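Local coordinates for peptide-binding protein (PDB 6SQX) that probably acts as a secreted cysteine endopeptidase of the NlpC/P60 family that cleaves the peptidoglycan of potentially competing bacteria, at residues Thr84-Asn89 against Ala347-Gln352. Numbering follows the deposited sequence.
With EDO (1,2-ethanediol), chain F.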
ATOM      1  N   THR A  84      19.283  -6.317  -5.653  1.00 26.86           N
ATOM      2  CA  THR A  84      19.632  -7.473  -4.822  1.00 27.77           C
ATOM      3  C   THR A  84      19.800  -7.150  -3.342  1.00 27.20           C
ATOM      4  O   THR A  84      19.877  -8.082  -2.540  1.00 28.19           O
ATOM      5  CB  THR A  84      20.889  -8.169  -5.335  1.00 30.22           C
ATOM      6  OG1 THR A  84      21.991  -7.246  -5.297  1.00 32.29           O
ATOM      7  CG2 THR A  84      20.644  -8.673  -6.751  1.00 32.10           C
ATOM      8  N   GLN A  85      19.805  -5.869  -2.952  1.00 25.75           N
ATOM      9  CA  GLN A  85      19.724  -5.531  -1.541  1.00 26.82           C
ATOM     10  C   GLN A  85      18.399  -5.941  -0.919  1.00 26.72           C
ATOM     11  O   GLN A  85      18.270  -5.912   0.314  1.00 29.27           O
ATOM     12  CB  GLN A  85      19.926  -4.026  -1.348  1.00 28.37           C
ATOM     13  CG  GLN A  85      21.303  -3.527  -1.793  1.00 29.15           C
ATOM     14  CD  GLN A  85      22.452  -3.894  -0.899  1.00 30.10           C
ATOM     15  OE1 GLN A  85      22.330  -4.663   0.085  1.00 28.76           O
ATOM     16  NE2 GLN A  85      23.608  -3.318  -1.233  1.00 29.60           N
ATOM     17  N   THR A  86      17.410  -6.292  -1.745  1.00 24.08           N
ATOM     18  CA  THR A  86      16.060  -6.605  -1.272  1.00 23.76           C
ATOM     19  C   THR A  86      15.659  -8.046  -1.580  1.00 25.03           C
ATOM     20  O   THR A  86      14.466  -8.394  -1.501  1.00 25.31           O
ATOM     21  CB  THR A  86      15.029  -5.624  -1.863  1.00 22.93           C
ATOM     22  OG1 THR A  86      14.787  -5.885  -3.248  1.00 22.85           O
ATOM     23  CG2 THR A  86      15.509  -4.185  -1.713  1.00 23.49           C
ATOM     24  N   LYS A  87      16.634  -8.891  -1.926  1.00 25.68           N
ATOM     25  CA  LYS A  87      16.377 -10.261  -2.363  1.00 26.78           C
ATOM     26  C   LYS A  87      16.217 -11.185  -1.169  1.00 26.28           C
ATOM     27  O   LYS A  87      16.991 -11.115  -0.214  1.00 28.69           O
ATOM     28  CB  LYS A  87      17.576 -10.756  -3.167  1.00 27.74           C
ATOM     29  CG  LYS A  87      17.410 -12.149  -3.764  1.00 29.09           C
ATOM     30  CD  LYS A  87      18.750 -12.650  -4.329  1.00 30.52           C
ATOM     31  CE  LYS A  87      18.595 -14.010  -5.003  1.00 30.95           C
ATOM     32  NZ  LYS A  87      19.874 -14.587  -5.496  1.00 31.59           N
ATOM     33  N   ASN A  88      15.248 -12.094  -1.254  1.00 24.56           N
ATOM     34  CA  ASN A  88      14.911 -13.020  -0.187  1.00 25.34           C
ATOM     35  C   ASN A  88      14.663 -14.407  -0.759  1.00 24.10           C
ATOM     36  O   ASN A  88      14.110 -14.544  -1.850  1.00 24.54           O
ATOM     37  CB  ASN A  88      13.624 -12.573   0.530  1.00 26.09           C
ATOM     38  CG  ASN A  88      13.798 -11.255   1.263  1.00 30.29           C
ATOM     39  OD1 ASN A  88      14.124 -11.225   2.454  1.00 34.68           O
ATOM     40  ND2 ASN A  88      13.588 -10.150   0.549  1.00 31.70           N
ATOM     41  N   ASN A  89      15.021 -15.443   0.002  1.00 25.28           N
ATOM     42  CA  ASN A  89      14.630 -16.808  -0.348  1.00 25.32           C
ATOM     43  C   ASN A  89      13.205 -17.097   0.136  1.00 25.08           C
ATOM     44  O   ASN A  89      12.909 -16.965   1.332  1.00 26.85           O
ATOM     45  CB  ASN A  89      15.632 -17.790   0.266  1.00 26.31           C
ATOM     46  CG  ASN A  89      15.327 -19.222  -0.093  1.00 26.65           C
ATOM     47  OD1 ASN A  89      14.606 -19.910   0.618  1.00 28.99           O
ATOM     48  ND2 ASN A  89      15.900 -19.692  -1.206  1.00 28.04           N
ATOM     49  N   ALA A 347      10.950   4.605   1.860  1.00 20.24           N
ATOM     50  CA  ALA A 347      11.861   5.642   2.335  1.00 21.02           C
ATOM     51  C   ALA A 347      13.274   5.432   1.811  1.00 21.66           C
ATOM     52  O   ALA A 347      13.966   6.398   1.494  1.00 22.57           O
ATOM     53  CB  ALA A 347      11.892   5.662   3.857  1.00 22.79           C
ATOM     54  N   ASN A 348      13.713   4.176   1.710  1.00 21.96           N
ATOM     55  CA  ASN A 348      15.091   3.881   1.348  1.00 23.48           C
ATOM     56  C   ASN A 348      15.308   3.620  -0.137  1.00 23.81           C
ATOM     57  O   ASN A 348      16.433   3.805  -0.622  1.00 24.42           O
ATOM     58  CB  ASN A 348      15.594   2.722   2.204  1.00 24.37           C
ATOM     59  CG  ASN A 348      15.904   3.167   3.607  1.00 24.29           C
ATOM     60  OD1 ASN A 348      17.023   3.616   3.883  1.00 25.98           O
ATOM     61  ND2 ASN A 348      14.937   3.041   4.514  1.00 25.54           N
ATOM     62  N   TYR A 349      14.287   3.191  -0.879  1.00 22.27           N
ATOM     63  CA  TYR A 349      14.503   2.743  -2.252  1.00 22.56           C
ATOM     64  C   TYR A 349      13.689   3.486  -3.294  1.00 21.70           C
ATOM     65  O   TYR A 349      13.883   3.238  -4.491  1.00 24.49           O
ATOM     66  CB  TYR A 349      14.264   1.226  -2.400  1.00 21.46           C
ATOM     67  CG  TYR A 349      15.235   0.438  -1.530  1.00 22.60           C
ATOM     68  CD1 TYR A 349      16.558   0.222  -1.936  1.00 23.40           C
ATOM     69  CD2 TYR A 349      14.836  -0.083  -0.302  1.00 25.10           C
ATOM     70  CE1 TYR A 349      17.429  -0.455  -1.117  1.00 24.27           C
ATOM     71  CE2 TYR A 349      15.719  -0.734   0.521  1.00 24.76           C
ATOM     72  CZ  TYR A 349      17.012  -0.945   0.091  1.00 24.52           C
ATOM     73  OH  TYR A 349      17.893  -1.622   0.908  1.00 25.49           O
ATOM     74  N   ALA A 350      12.779   4.367  -2.888  1.00 21.28           N
ATOM     75  CA  ALA A 350      12.127   5.197  -3.886  1.00 22.86           C
ATOM     76  C   ALA A 350      12.957   6.416  -4.269  1.00 23.89           C
ATOM     77  O   ALA A 350      12.606   7.125  -5.224  1.00 25.70           O
ATOM     78  CB  ALA A 350      10.734   5.629  -3.394  1.00 22.68           C
ATOM     79  N   GLY A 351      14.018   6.685  -3.529  1.00 24.19           N
ATOM     80  CA  GLY A 351      14.893   7.812  -3.796  1.00 26.00           C
ATOM     81  C   GLY A 351      16.026   7.755  -2.803  1.00 29.18           C
ATOM     82  O   GLY A 351      16.125   6.805  -2.034  1.00 29.73           O
ATOM     83  N   GLN A 352      16.882   8.780  -2.831  1.00 30.85           N
ATOM     84  CA  GLN A 352      17.979   8.905  -1.874  1.00 31.67           C
ATOM     85  C   GLN A 352      17.422   9.424  -0.548  1.00 32.33           C
ATOM     86  O   GLN A 352      16.976  10.571  -0.465  1.00 32.51           O
ATOM     87  CB  GLN A 352      19.004   9.886  -2.434  1.00 34.77           C
ATOM     88  CG  GLN A 352      20.009  10.340  -1.433  1.00 40.35           C
ATOM     89  CD  GLN A 352      20.890   9.215  -0.977  1.00 42.76           C
ATOM     90  OE1 GLN A 352      21.636   8.641  -1.778  1.00 45.20           O
ATOM     91  NE2 GLN A 352      20.827   8.896   0.323  1.00 40.93           N
TER
HETATM   92  C1  EDO F 504      10.338   7.357  -9.115  1.00 39.04           C
HETATM   93  O1  EDO F 504      10.414   6.350 -10.130  1.00 27.49           O
HETATM   94  C2  EDO F 504      10.012   6.729  -7.773  1.00 32.11           C
HETATM   95  O2  EDO F 504      11.157   6.042  -7.240  1.00 34.32           O
HETATM   96  O   HOH W   1      17.270  -3.703   2.398  1.00 42.88           O
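Y349 is the only residue of 347-352 that touches 84-89, meeting T86 through one face of its ring and Q85 through its hydroxyl, which a water also joins to the backbone of Q85. The methyl CG2 of T86 stands over the ring in a CH-pi contact, 4.1 Å from the Y349 ring centroid and 14° off the ring normal. It lies toward the rim rather than over the middle, with T86 CG2 4.0 Å from Y349 CZ. The methyl is anti to the carbonyl carbon of T86, while OG1 turns back into its own loop; T86 thus presents its methyl to the tyrosine while its OG1 is held by N83 O and V80 N. Q85 CB approaches obliquely, 3.9 Å from Y349 OH, and the bent Q85 side chain then leads its amide away. The water lies 2.6 Å from Y349 OH and donates a 3.2 Å hydrogen bond to Q85 O, tying the phenol to the backbone across the contact. With 105 Å² buried in all, this is a small, partly hydrated contact between distant parts of the chain. It joins the turn between the antiparallel strands 76-78 and 87-89, the second of which leads into helix 90-102, to Y349 of helix 343-349 in the NlpC/P60 region, where the chain runs on into strand 353-355.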